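Local coordinates for protein carboxypeptidase A (Helicoverpa armigera, PDB 1JQG) that probably acts as a zinc metallocarboxypeptidase that trims C-terminal residues from peptides, and is made as a proenzyme with an activation peptide, at residues W185-A190 with Y381-Y386; S310-G315 with V333-A338; D119-Y124 with H226-D231; L95-Q100 with N388-D393. One frame throughout, in Å; residues are numbered along the deposited sequence.

Contact 1 (W185-A190 with Y381-Y386); sequences WVTLPA and YELPAY
Thr187 and Leu383 mark the nearest passage of the two backbones, with 7.2 Å between Thr187 CA and Leu383 CA. The segment 185-190 turns into helix 187-200, and Leu188 N bonds to Trp185 O at 3.3 Å. The segment 381-386 is the end of strand 377-383 and the loop after it. Leu383 is tied into the sheet by backbone bonds with His306 and Gly309.

One methyl carries most of the contact. Leu383 CD1 lies 3.3 Å from Val186 O, a van der Waals contact. The same CD1 also meets Thr187 CA at 3.9 Å. Ala190 CB, four residues on from Val186, comes up at 4.0 Å from Leu383 CD1. Val186 CG1 touches both CB and CD1 of Leu383. Leu383 CG is anti to its carbonyl carbon (chi1 -63°), which turns the branched end toward 185-190. Thr187 keeps its hydroxyl busy on its own side, where OG1 bonds to Glu184 O.

Glu382 points away from the helix; it is the predicted proton donor/acceptor. His181 and Glu184, just ahead of Trp185, bind zinc together with His306. The contact thus packs the helix after the zinc-binding loop against the strand that carries the predicted catalytic glutamate, within the alpha/beta fold of M14 metallocarboxypeptidases.

Contact 2 (S310-G315 with V333-A338); sequences SMILYG and VQMAQA
Ile312 meets helix 325-340 through two of its methyls. Ile312 CD1 makes the closer contacts, 3.8 Å from Ala336 N and 4.0 Å from Met335 CB. Ala336 CB is a further neighbour, 4.1 Å from Ile312 CD1. The second methyl, Ile312 CG2, touches Met335 CE at 4.1 Å. Met335 can reach it because its chain is straight to SD and then bends at the last torsion (chi3 -70°). The bend brings only the terminal methyl CE to Ile312 CG2. All three residues are buried. The side chains that meet are all apolar, and CD1 also rests against the backbone N of Ala336.

Further out, the side chains of the sheet and one loop fill in around this pair. Tyr379, on the neighbouring strand 377-383, touches Ile312, while Tyr381 of that strand touches Met335. Tyr350 packs on both Ile312 and Ala336. Backbone bonds fix the strand on each side: Ile312 pairs with Ile351, and Leu313 with Thr380. At the start of the strand, Ser310 and Met311 both face Glu382 in a G1 beta bulge, with Ser310 at positive phi.

Strand 311-314, helix 325-340 and the parallel neighbouring strand 351-354 form a beta-alpha-beta crossover. Ile312 is a residue of the first strand that packs under the crossing helix, at this end of the mixed central sheet.

Contact 3 (D119-Y124 with H226-D231); sequences DKIHSY and HTFGGD
Phe228 receives Ile121 and Ser123 where the linker from the activation segment reaches the enzyme. The segment 119-124 follows helix 92-108 and leads into helix 124-137, with Ser123 as the N-cap. Phe228 is at the end of helix 221-228.

The apolar part is a ring meeting an aliphatic branch. Ile121 CG2 comes to the edge of the Phe228 ring, near its plane, 3.8 Å from CZ. CG2 is the branch anti to the backbone N of Ile121, while the CG1 arm (chi1 -63°) leads away from Phe228. Leu102 of helix 92-108 and Tyr224 also touch Ile121. Trp185 also meets the Phe228 ring, with the planes at about 40°.

Polar atoms hold the linker in place rather than joining the two segments. Lys120 NZ makes a salt bridge with Glu126 OE1. The other oxygen, Glu126 OE2, accepts a hydrogen bond from the backbone N of Ser123, which is one half of a capping box. Tyr224 OH bonds to His122 O, so the helix that carries Phe228 also grips the linker backbone. His122 NE2 is taken up by Ser117 O.

The remaining contacts are van der Waals ones with linker backbone atoms and the serine methylene. His122 O lies 4.0 Å from Phe228 CZ. Ser123 CA is 3.8 Å from the same CZ, and Ser123 CB approaches Phe228 CE1 obliquely at 3.7 Å.

Contact 4 (L95-Q100 with N388-D393); sequences LELEDQ and NSVWFD
Leu97 joins the activation segment to the enzyme by packing on Val390 and Trp391. Helix 92-108 is the helix that leads from the activation domain towards the enzyme in this proenzyme; the segment 388-393 is a loop between strand 377-383 and helix 402-421.

The apolar contacts centre on one methyl. Leu97 and Val390 meet tip to tip, with CD2 of Leu97 3.7 Å from CG2 of Val390. Leu97 CD2 is also 3.7 Å from Trp391 CZ3. With Leu97 CG anti to the backbone N (chi1 176°) the side chain reaches out to the loop, and CD2 touches both the valine and the indole. Glu98 adds its CB at 4.0 Å from Trp391 CH2. Replacing Trp391 with an alanine would probably open a gap beside Leu97 CD2 and Glu98 CB, leaving Val390 as the leucine's main partner in this loop.

The polar contacts run to other residues. Glu98 OE1 forms a salt bridge with Arg232 NE, and OE2 accepts a hydrogen bond from Val397 N. Asp393 OD2 makes salt bridges with Lys62 and Arg387. Within the loop, a backbone bond from Asn388 N to Trp391 O, 3.1 Å long, closes a turn over Ser389 and Val390.

How the contacts relate
Along the chain, contact 4 closes the longest loop and encloses the other three. Contacts 1 and 3 interleave, and contact 2 is nested within contact 1. Contacts 1 and 2 share the mixed sheet through neighbouring strands 377-383 and 311-314. Contact 3 touches contact 1 through a probable bond from Trp185 NE1 to Thr227 OG1. Contact 4 uses the early part of helix 92-108 and contact 3 the loop that follows it; their centres are 15 Å apart. Contacts 2 and 3 lie on opposite sides of the chain's centre. Contacts 1 and 4, centres 16 Å apart, touch through Ala385 CB and Asp393 OD1. The activation segment thus leans on the enzyme beside buried contact 1, near the zinc.

Contact 1 (W185-A190 with Y381-Y386)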
loop_
_atom_site.group_PDB
_atom_site.type_symbol
_atom_site.label_atom_id
_atom_site.label_comp_id
_atom_site.label_asym_id
_atom_site.label_seq_id
_atom_site.Cartn_x
_atom_site.Cartn_y
_atom_site.Cartn_z
ATOM N N TRP A 185 -0.957 -4.841 -5.921
ATOM C CA TRP A 185 -2.281 -5.130 -6.410
ATOM C C TRP A 185 -3.230 -5.714 -5.408
ATOM O O TRP A 185 -4.408 -5.402 -5.362
ATOM C CB TRP A 185 -2.231 -6.079 -7.626
ATOM C CG TRP A 185 -1.734 -5.417 -8.878
ATOM C CD1 TRP A 185 -1.195 -4.165 -9.012
ATOM C CD2 TRP A 185 -1.728 -5.992 -10.195
ATOM N NE1 TRP A 185 -0.855 -3.939 -10.339
ATOM C CE2 TRP A 185 -1.161 -5.044 -11.070
ATOM C CE3 TRP A 185 -2.141 -7.239 -10.709
ATOM C CZ2 TRP A 185 -1.014 -5.300 -12.424
ATOM C CZ3 TRP A 185 -1.984 -7.475 -12.069
ATOM C CH2 TRP A 185 -1.425 -6.514 -12.904
ATOM N N VAL A 186 -2.731 -6.490 -4.465
ATOM C CA VAL A 186 -3.532 -7.090 -3.416
ATOM C C VAL A 186 -4.157 -6.070 -2.457
ATOM O O VAL A 186 -5.026 -6.440 -1.665
ATOM C CB VAL A 186 -2.709 -8.161 -2.665
ATOM C CG1 VAL A 186 -1.673 -7.614 -1.686
ATOM C CG2 VAL A 186 -3.655 -9.126 -1.951
ATOM N N THR A 187 -3.786 -4.781 -2.531
ATOM C CA THR A 187 -4.343 -3.763 -1.668
ATOM C C THR A 187 -5.739 -3.321 -2.094
ATOM O O THR A 187 -6.538 -2.872 -1.210
ATOM C CB THR A 187 -3.448 -2.526 -1.538
ATOM O OG1 THR A 187 -3.288 -1.864 -2.797
ATOM C CG2 THR A 187 -2.106 -2.951 -0.967
ATOM N N LEU A 188 -6.043 -3.395 -3.385
ATOM C CA LEU A 188 -7.317 -2.972 -3.940
ATOM C C LEU A 188 -8.483 -3.818 -3.487
ATOM O O LEU A 188 -9.480 -3.352 -2.898
ATOM C CB LEU A 188 -7.266 -2.895 -5.473
ATOM C CG LEU A 188 -8.562 -2.406 -6.161
ATOM C CD1 LEU A 188 -8.998 -0.990 -5.763
ATOM C CD2 LEU A 188 -8.496 -2.429 -7.680
ATOM N N PRO A 189 -8.378 -5.152 -3.536
ATOM C CA PRO A 189 -9.407 -6.031 -2.993
ATOM C C PRO A 189 -9.796 -5.685 -1.573
ATOM O O PRO A 189 -10.915 -5.896 -1.067
ATOM C CB PRO A 189 -8.767 -7.418 -3.115
ATOM C CG PRO A 189 -7.829 -7.291 -4.281
ATOM C CD PRO A 189 -7.247 -5.915 -4.125
ATOM N N ALA A 190 -8.790 -5.354 -0.727
ATOM C CA ALA A 190 -9.042 -5.038 0.673
ATOM C C ALA A 190 -9.942 -3.825 0.845
ATOM O O ALA A 190 -10.930 -3.807 1.574
ATOM C CB ALA A 190 -7.729 -4.766 1.374
ATOM N N TYR A 381 -0.820 -0.303 6.718
ATOM C CA TYR A 381 -1.001 -1.733 6.650
ATOM C C TYR A 381 -0.077 -2.345 5.622
ATOM O O TYR A 381 0.195 -1.802 4.570
ATOM C CB TYR A 381 -2.439 -2.119 6.270
ATOM C CG TYR A 381 -3.386 -2.363 7.422
ATOM C CD1 TYR A 381 -3.666 -1.409 8.365
ATOM C CD2 TYR A 381 -4.018 -3.574 7.547
ATOM C CE1 TYR A 381 -4.537 -1.643 9.418
ATOM C CE2 TYR A 381 -4.904 -3.845 8.581
ATOM C CZ TYR A 381 -5.162 -2.874 9.510
ATOM O OH TYR A 381 -6.060 -3.082 10.537
ATOM N N GLU A 382 0.451 -3.507 5.957
ATOM C CA GLU A 382 1.281 -4.293 5.057
ATOM C C GLU A 382 0.602 -5.650 4.956
ATOM O O GLU A 382 0.845 -6.436 5.847
ATOM C CB GLU A 382 2.714 -4.425 5.572
ATOM C CG GLU A 382 3.479 -3.104 5.659
ATOM C CD GLU A 382 3.864 -2.574 4.279
ATOM O OE1 GLU A 382 3.979 -3.420 3.371
ATOM O OE2 GLU A 382 4.053 -1.348 4.085
ATOM N N LEU A 383 -0.221 -5.862 3.962
ATOM C CA LEU A 383 -0.889 -7.114 3.695
ATOM C C LEU A 383 0.033 -8.300 3.416
ATOM O O LEU A 383 1.188 -8.115 3.121
ATOM C CB LEU A 383 -1.801 -6.936 2.454
ATOM C CG LEU A 383 -2.930 -5.922 2.621
ATOM C CD1 LEU A 383 -3.958 -6.100 1.490
ATOM C CD2 LEU A 383 -3.548 -6.053 3.990
ATOM N N PRO A 384 -0.430 -9.505 3.679
ATOM C CA PRO A 384 0.339 -10.724 3.585
ATOM C C PRO A 384 0.757 -10.984 2.156
ATOM O O PRO A 384 0.027 -10.789 1.177
ATOM C CB PRO A 384 -0.621 -11.816 4.098
ATOM C CG PRO A 384 -1.596 -11.103 4.980
ATOM C CD PRO A 384 -1.779 -9.783 4.305
ATOM N N ALA A 385 1.958 -11.520 1.984
ATOM C CA ALA A 385 2.429 -12.020 0.714
ATOM C C ALA A 385 1.951 -13.470 0.613
ATOM O O ALA A 385 2.515 -14.322 1.288
ATOM C CB ALA A 385 3.945 -11.989 0.694
ATOM N N TYR A 386 0.942 -13.770 -0.181
ATOM C CA TYR A 386 0.467 -15.115 -0.376
ATOM C C TYR A 386 1.372 -15.977 -1.264
ATOM O O TYR A 386 1.686 -15.660 -2.399
ATOM C CB TYR A 386 -0.959 -15.100 -0.929
ATOM C CG TYR A 386 -1.538 -16.484 -1.137
ATOM C CD1 TYR A 386 -1.696 -17.085 -2.377
ATOM C CD2 TYR A 386 -1.936 -17.201 -0.013
ATOM C CE1 TYR A 386 -2.240 -18.347 -2.505
ATOM C CE2 TYR A 386 -2.486 -18.469 -0.130
ATOM C CZ TYR A 386 -2.630 -19.031 -1.378
ATOM O OH TYR A 386 -3.171 -20.283 -1.545
#

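Contact 2 (S310-G315 with V333-A338)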
loop_
_atom_site.group_PDB
_atom_site.type_symbol
_atom_site.label_atom_id
_atom_site.label_comp_id
_atom_site.label_asym_id
_atom_site.label_seq_id
_atom_site.Cartn_x
_atom_site.Cartn_y
_atom_site.Cartn_z
ATOM N N SER A 310 2.819 -8.394 6.220
ATOM C CA SER A 310 1.992 -8.907 7.299
ATOM C C SER A 310 2.323 -8.163 8.595
ATOM O O SER A 310 2.625 -8.713 9.672
ATOM C CB SER A 310 2.109 -10.412 7.503
ATOM O OG SER A 310 1.742 -11.114 6.327
ATOM N N MET A 311 2.210 -6.852 8.545
ATOM C CA MET A 311 2.493 -5.993 9.666
ATOM C C MET A 311 1.639 -4.747 9.686
ATOM O O MET A 311 1.106 -4.324 8.666
ATOM C CB MET A 311 3.961 -5.519 9.724
ATOM C CG MET A 311 4.635 -5.321 8.392
ATOM S SD MET A 311 6.420 -5.179 8.345
ATOM C CE MET A 311 7.033 -6.809 8.124
ATOM N N ILE A 312 1.381 -4.236 10.882
ATOM C CA ILE A 312 0.689 -2.964 11.076
ATOM C C ILE A 312 1.644 -1.991 11.743
ATOM O O ILE A 312 2.039 -2.338 12.851
ATOM C CB ILE A 312 -0.550 -3.176 11.976
ATOM C CG1 ILE A 312 -1.581 -4.084 11.272
ATOM C CG2 ILE A 312 -1.294 -1.937 12.413
ATOM C CD1 ILE A 312 -2.636 -4.620 12.197
ATOM N N LEU A 313 2.082 -0.944 11.020
ATOM C CA LEU A 313 3.093 -0.015 11.557
ATOM C C LEU A 313 2.484 1.365 11.839
ATOM O O LEU A 313 1.409 1.713 11.335
ATOM C CB LEU A 313 4.244 0.219 10.560
ATOM C CG LEU A 313 4.961 -1.047 10.069
ATOM C CD1 LEU A 313 5.271 -2.050 11.182
ATOM C CD2 LEU A 313 4.158 -1.821 9.028
ATOM N N TYR A 314 3.209 2.104 12.632
ATOM C CA TYR A 314 2.840 3.461 13.042
ATOM C C TYR A 314 4.078 4.169 13.539
ATOM O O TYR A 314 5.197 3.660 13.429
ATOM C CB TYR A 314 1.820 3.396 14.205
ATOM C CG TYR A 314 2.397 2.692 15.463
ATOM C CD1 TYR A 314 3.219 3.396 16.356
ATOM C CD2 TYR A 314 2.106 1.339 15.723
ATOM C CE1 TYR A 314 3.753 2.755 17.486
ATOM C CE2 TYR A 314 2.645 0.701 16.853
ATOM C CZ TYR A 314 3.471 1.408 17.731
ATOM O OH TYR A 314 4.008 0.790 18.819
ATOM N N GLY A 315 3.862 5.328 14.077
ATOM C CA GLY A 315 4.939 6.094 14.696
ATOM C C GLY A 315 5.127 7.382 14.035
ATOM O O GLY A 315 4.281 8.254 14.182
ATOM N N VAL A 333 -2.495 -4.098 18.048
ATOM C CA VAL A 333 -2.515 -5.476 18.503
ATOM C C VAL A 333 -3.927 -6.074 18.439
ATOM O O VAL A 333 -4.083 -7.239 18.072
ATOM C CB VAL A 333 -1.996 -5.610 19.953
ATOM C CG1 VAL A 333 -2.068 -7.030 20.506
ATOM C CG2 VAL A 333 -0.555 -5.128 19.980
ATOM N N GLN A 334 -4.918 -5.244 18.707
ATOM C CA GLN A 334 -6.307 -5.694 18.647
ATOM C C GLN A 334 -6.684 -6.011 17.206
ATOM O O GLN A 334 -7.414 -6.979 16.946
ATOM C CB GLN A 334 -7.290 -4.679 19.269
ATOM C CG GLN A 334 -7.129 -4.523 20.770
ATOM C CD GLN A 334 -7.981 -3.420 21.356
ATOM O OE1 GLN A 334 -8.994 -3.024 20.764
ATOM N NE2 GLN A 334 -7.609 -2.894 22.520
ATOM N N MET A 335 -6.213 -5.184 16.270
ATOM C CA MET A 335 -6.535 -5.403 14.861
ATOM C C MET A 335 -5.783 -6.609 14.338
ATOM O O MET A 335 -6.322 -7.393 13.581
ATOM C CB MET A 335 -6.180 -4.200 13.958
ATOM C CG MET A 335 -7.024 -2.970 14.184
ATOM S SD MET A 335 -6.721 -1.582 13.060
ATOM C CE MET A 335 -5.108 -0.980 13.520
ATOM N N ALA A 336 -4.543 -6.764 14.758
ATOM C CA ALA A 336 -3.713 -7.897 14.381
ATOM C C ALA A 336 -4.291 -9.236 14.847
ATOM O O ALA A 336 -4.398 -10.184 14.066
ATOM C CB ALA A 336 -2.284 -7.746 14.893
ATOM N N GLN A 337 -4.644 -9.336 16.097
ATOM C CA GLN A 337 -5.268 -10.532 16.656
ATOM C C GLN A 337 -6.582 -10.910 15.978
ATOM O O GLN A 337 -6.876 -12.095 15.899
ATOM C CB GLN A 337 -5.510 -10.274 18.170
ATOM C CG GLN A 337 -4.203 -10.319 18.943
ATOM C CD GLN A 337 -4.427 -10.220 20.439
ATOM O OE1 GLN A 337 -5.144 -9.328 20.875
ATOM N NE2 GLN A 337 -3.813 -11.158 21.131
ATOM N N ALA A 338 -7.337 -9.911 15.527
ATOM C CA ALA A 338 -8.595 -10.151 14.811
ATOM C C ALA A 338 -8.344 -10.743 13.424
ATOM O O ALA A 338 -9.114 -11.606 13.015
ATOM C CB ALA A 338 -9.479 -8.924 14.676
#

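Contact 3 (D119-Y124 with H226-D231)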
loop_
_atom_site.group_PDB
_atom_site.type_symbol
_atom_site.label_atom_id
_atom_site.label_comp_id
_atom_site.label_asym_id
_atom_site.label_seq_id
_atom_site.Cartn_x
_atom_site.Cartn_y
_atom_site.Cartn_z
ATOM N N ASP A 119 -13.131 -12.429 -7.448
ATOM C CA ASP A 119 -12.442 -13.548 -8.091
ATOM C C ASP A 119 -11.507 -13.099 -9.220
ATOM O O ASP A 119 -10.999 -13.896 -10.035
ATOM C CB ASP A 119 -13.465 -14.557 -8.608
ATOM C CG ASP A 119 -14.382 -13.950 -9.665
ATOM O OD1 ASP A 119 -15.031 -14.749 -10.345
ATOM O OD2 ASP A 119 -14.454 -12.709 -9.822
ATOM N N LYS A 120 -11.249 -11.783 -9.292
ATOM C CA LYS A 120 -10.285 -11.278 -10.254
ATOM C C LYS A 120 -9.793 -9.885 -9.902
ATOM O O LYS A 120 -10.370 -9.259 -9.028
ATOM C CB LYS A 120 -10.871 -11.281 -11.672
ATOM C CG LYS A 120 -11.980 -10.235 -11.906
ATOM C CD LYS A 120 -12.307 -10.187 -13.387
ATOM C CE LYS A 120 -13.161 -8.980 -13.731
ATOM N NZ LYS A 120 -12.246 -7.822 -14.042
ATOM N N ILE A 121 -8.764 -9.399 -10.577
ATOM C CA ILE A 121 -8.187 -8.089 -10.330
ATOM C C ILE A 121 -8.901 -7.137 -11.303
ATOM O O ILE A 121 -9.041 -7.416 -12.497
ATOM C CB ILE A 121 -6.669 -8.050 -10.547
ATOM C CG1 ILE A 121 -5.905 -8.967 -9.573
ATOM C CG2 ILE A 121 -6.022 -6.689 -10.420
ATOM C CD1 ILE A 121 -6.201 -8.681 -8.120
ATOM N N HIS A 122 -9.320 -5.989 -10.784
ATOM C CA HIS A 122 -10.026 -5.000 -11.585
ATOM C C HIS A 122 -9.129 -3.819 -11.947
ATOM O O HIS A 122 -8.370 -3.295 -11.129
ATOM C CB HIS A 122 -11.257 -4.484 -10.785
ATOM C CG HIS A 122 -12.138 -5.604 -10.319
ATOM N ND1 HIS A 122 -13.042 -6.268 -11.143
ATOM C CD2 HIS A 122 -12.232 -6.193 -9.100
ATOM C CE1 HIS A 122 -13.653 -7.213 -10.430
ATOM N NE2 HIS A 122 -13.183 -7.186 -9.186
ATOM N N SER A 123 -9.254 -3.329 -13.163
ATOM C CA SER A 123 -8.454 -2.221 -13.654
ATOM C C SER A 123 -8.965 -0.891 -13.133
ATOM O O SER A 123 -10.023 -0.793 -12.483
ATOM C CB SER A 123 -8.456 -2.204 -15.191
ATOM O OG SER A 123 -9.762 -1.951 -15.668
ATOM N N TYR A 124 -8.206 0.181 -13.435
ATOM C CA TYR A 124 -8.555 1.509 -12.960
ATOM C C TYR A 124 -9.918 1.894 -13.529
ATOM O O TYR A 124 -10.771 2.453 -12.825
ATOM C CB TYR A 124 -7.463 2.521 -13.376
ATOM C CG TYR A 124 -8.006 3.951 -13.509
ATOM C CD1 TYR A 124 -8.328 4.709 -12.386
ATOM C CD2 TYR A 124 -8.229 4.496 -14.768
ATOM C CE1 TYR A 124 -8.861 5.973 -12.507
ATOM C CE2 TYR A 124 -8.738 5.772 -14.902
ATOM C CZ TYR A 124 -9.057 6.512 -13.766
ATOM O OH TYR A 124 -9.587 7.770 -13.894
ATOM N N HIS A 226 -0.097 1.560 -15.788
ATOM C CA HIS A 226 1.188 1.244 -16.350
ATOM C C HIS A 226 1.605 -0.168 -15.958
ATOM O O HIS A 226 2.235 -0.892 -16.747
ATOM C CB HIS A 226 2.235 2.264 -15.878
ATOM C CG HIS A 226 3.584 2.123 -16.524
ATOM N ND1 HIS A 226 4.754 1.865 -15.813
ATOM C CD2 HIS A 226 3.947 2.212 -17.831
ATOM C CE1 HIS A 226 5.769 1.821 -16.661
ATOM N NE2 HIS A 226 5.308 1.982 -17.897
ATOM N N THR A 227 1.280 -0.583 -14.740
ATOM C CA THR A 227 1.595 -1.925 -14.272
ATOM C C THR A 227 0.740 -2.997 -14.954
ATOM O O THR A 227 1.140 -4.163 -14.960
ATOM C CB THR A 227 1.415 -2.038 -12.746
ATOM O OG1 THR A 227 0.066 -1.711 -12.411
ATOM C CG2 THR A 227 2.331 -1.094 -11.977
ATOM N N PHE A 228 -0.443 -2.623 -15.456
ATOM C CA PHE A 228 -1.341 -3.516 -16.149
ATOM C C PHE A 228 -0.878 -3.901 -17.556
ATOM O O PHE A 228 -1.150 -5.007 -18.030
ATOM C CB PHE A 228 -2.748 -2.914 -16.274
ATOM C CG PHE A 228 -3.732 -3.542 -15.312
ATOM C CD1 PHE A 228 -4.842 -4.198 -15.810
ATOM C CD2 PHE A 228 -3.533 -3.484 -13.925
ATOM C CE1 PHE A 228 -5.770 -4.761 -14.961
ATOM C CE2 PHE A 228 -4.438 -4.089 -13.106
ATOM C CZ PHE A 228 -5.553 -4.705 -13.601
ATOM N N GLY A 229 -0.176 -3.018 -18.234
ATOM C CA GLY A 229 0.361 -3.304 -19.534
ATOM C C GLY A 229 1.739 -2.705 -19.720
ATOM O O GLY A 229 1.922 -1.648 -20.312
ATOM N N GLY A 230 2.736 -3.362 -19.145
ATOM C CA GLY A 230 4.097 -2.833 -19.172
ATOM C C GLY A 230 4.902 -3.246 -17.933
ATOM O O GLY A 230 5.060 -4.436 -17.580
ATOM N N ASP A 231 5.419 -2.215 -17.237
ATOM C CA ASP A 231 6.192 -2.473 -16.035
ATOM C C ASP A 231 5.332 -2.912 -14.870
ATOM O O ASP A 231 4.888 -2.140 -14.007
ATOM C CB ASP A 231 7.016 -1.220 -15.727
ATOM C CG ASP A 231 8.135 -1.519 -14.755
ATOM O OD1 ASP A 231 9.252 -1.046 -14.956
ATOM O OD2 ASP A 231 7.847 -2.223 -13.758
#

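Contact 4 (L95-Q100 with N388-D393)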
loop_
_atom_site.group_PDB
_atom_site.type_symbol
_atom_site.label_atom_id
_atom_site.label_comp_id
_atom_site.label_asym_id
_atom_site.label_seq_id
_atom_site.Cartn_x
_atom_site.Cartn_y
_atom_site.Cartn_z
ATOM N N LEU A 95 6.082 -13.662 -13.845
ATOM C CA LEU A 95 5.186 -12.627 -14.331
ATOM C C LEU A 95 4.204 -13.217 -15.335
ATOM O O LEU A 95 3.005 -12.918 -15.351
ATOM C CB LEU A 95 5.994 -11.497 -14.961
ATOM C CG LEU A 95 6.889 -10.703 -14.012
ATOM C CD1 LEU A 95 7.821 -9.735 -14.752
ATOM C CD2 LEU A 95 6.053 -9.998 -12.956
ATOM N N GLU A 96 4.701 -14.061 -16.209
ATOM C CA GLU A 96 3.943 -14.716 -17.250
ATOM C C GLU A 96 2.906 -15.680 -16.681
ATOM O O GLU A 96 1.763 -15.734 -17.143
ATOM C CB GLU A 96 4.912 -15.475 -18.147
ATOM C CG GLU A 96 5.711 -14.544 -19.058
ATOM C CD GLU A 96 6.649 -15.321 -19.972
ATOM O OE1 GLU A 96 6.895 -16.500 -19.624
ATOM O OE2 GLU A 96 7.086 -14.701 -20.964
ATOM N N LEU A 97 3.234 -16.303 -15.554
ATOM C CA LEU A 97 2.283 -17.177 -14.867
ATOM C C LEU A 97 1.138 -16.373 -14.253
ATOM O O LEU A 97 -0.016 -16.825 -14.290
ATOM C CB LEU A 97 3.018 -17.998 -13.791
ATOM C CG LEU A 97 2.089 -18.873 -12.939
ATOM C CD1 LEU A 97 1.541 -19.964 -13.824
ATOM C CD2 LEU A 97 2.783 -19.382 -11.684
ATOM N N GLU A 98 1.426 -15.225 -13.645
ATOM C CA GLU A 98 0.415 -14.385 -13.029
ATOM C C GLU A 98 -0.587 -13.946 -14.087
ATOM O O GLU A 98 -1.782 -14.107 -13.846
ATOM C CB GLU A 98 1.013 -13.177 -12.316
ATOM C CG GLU A 98 -0.046 -12.349 -11.592
ATOM C CD GLU A 98 0.348 -10.922 -11.271
ATOM O OE1 GLU A 98 0.926 -10.221 -12.122
ATOM O OE2 GLU A 98 0.051 -10.500 -10.115
ATOM N N ASP A 99 -0.084 -13.516 -15.239
ATOM C CA ASP A 99 -0.918 -13.160 -16.385
ATOM C C ASP A 99 -1.841 -14.316 -16.781
ATOM O O ASP A 99 -3.037 -14.176 -17.007
ATOM C CB ASP A 99 -0.083 -12.768 -17.602
ATOM C CG ASP A 99 0.780 -11.564 -17.362
ATOM O OD1 ASP A 99 0.602 -10.851 -16.362
ATOM O OD2 ASP A 99 1.660 -11.384 -18.236
ATOM N N GLN A 100 -1.269 -15.508 -16.834
ATOM C CA GLN A 100 -2.004 -16.725 -17.165
ATOM C C GLN A 100 -3.075 -17.017 -16.143
ATOM O O GLN A 100 -4.218 -17.247 -16.489
ATOM C CB GLN A 100 -1.024 -17.894 -17.263
ATOM C CG GLN A 100 -1.623 -19.186 -17.779
ATOM C CD GLN A 100 -0.570 -20.269 -17.938
ATOM O OE1 GLN A 100 -0.754 -21.334 -17.345
ATOM N NE2 GLN A 100 0.487 -20.016 -18.708
ATOM N N ASN A 388 2.487 -19.824 -3.048
ATOM C CA ASN A 388 1.886 -20.949 -3.749
ATOM C C ASN A 388 2.954 -21.908 -4.259
ATOM O O ASN A 388 4.091 -21.808 -3.803
ATOM C CB ASN A 388 1.015 -20.457 -4.909
ATOM C CG ASN A 388 1.819 -19.845 -6.032
ATOM O OD1 ASN A 388 2.495 -18.837 -5.909
ATOM N ND2 ASN A 388 1.780 -20.475 -7.196
ATOM N N SER A 389 2.597 -22.733 -5.234
ATOM C CA SER A 389 3.489 -23.740 -5.786
ATOM C C SER A 389 4.719 -23.094 -6.402
ATOM O O SER A 389 5.823 -23.612 -6.253
ATOM C CB SER A 389 2.752 -24.604 -6.817
ATOM O OG SER A 389 1.684 -25.340 -6.279
ATOM N N VAL A 390 4.516 -22.019 -7.166
ATOM C CA VAL A 390 5.612 -21.343 -7.849
ATOM C C VAL A 390 6.283 -20.243 -7.038
ATOM O O VAL A 390 7.447 -20.397 -6.645
ATOM C CB VAL A 390 5.133 -20.808 -9.204
ATOM C CG1 VAL A 390 6.161 -20.016 -9.980
ATOM C CG2 VAL A 390 4.637 -22.034 -9.975
ATOM N N TRP A 391 5.612 -19.113 -6.823
ATOM C CA TRP A 391 6.233 -18.016 -6.102
ATOM C C TRP A 391 6.056 -18.082 -4.586
ATOM O O TRP A 391 5.166 -18.718 -4.020
ATOM C CB TRP A 391 5.791 -16.692 -6.717
ATOM C CG TRP A 391 4.349 -16.357 -6.564
ATOM C CD1 TRP A 391 3.636 -16.105 -5.411
ATOM C CD2 TRP A 391 3.419 -16.226 -7.662
ATOM N NE1 TRP A 391 2.323 -15.831 -5.755
ATOM C CE2 TRP A 391 2.168 -15.894 -7.115
ATOM C CE3 TRP A 391 3.524 -16.392 -9.041
ATOM C CZ2 TRP A 391 1.055 -15.695 -7.907
ATOM C CZ3 TRP A 391 2.412 -16.159 -9.814
ATOM C CH2 TRP A 391 1.197 -15.807 -9.262
ATOM N N PHE A 392 6.929 -17.354 -3.877
ATOM C CA PHE A 392 6.849 -17.226 -2.430
ATOM C C PHE A 392 6.334 -15.851 -2.038
ATOM O O PHE A 392 5.129 -15.602 -2.027
ATOM C CB PHE A 392 8.225 -17.495 -1.813
ATOM C CG PHE A 392 8.886 -18.728 -2.374
ATOM C CD1 PHE A 392 10.065 -18.634 -3.092
ATOM C CD2 PHE A 392 8.315 -19.984 -2.188
ATOM C CE1 PHE A 392 10.666 -19.764 -3.612
ATOM C CE2 PHE A 392 8.914 -21.119 -2.706
ATOM C CZ PHE A 392 10.090 -21.006 -3.418
ATOM N N ASP A 393 7.233 -14.991 -1.592
ATOM C CA ASP A 393 6.873 -13.660 -1.124
ATOM C C ASP A 393 7.087 -12.706 -2.299
ATOM O O ASP A 393 8.104 -12.858 -2.981
ATOM C CB ASP A 393 7.689 -13.206 0.078
ATOM C CG ASP A 393 7.586 -14.179 1.240
ATOM O OD1 ASP A 393 6.567 -14.187 1.964
ATOM O OD2 ASP A 393 8.559 -14.962 1.420
#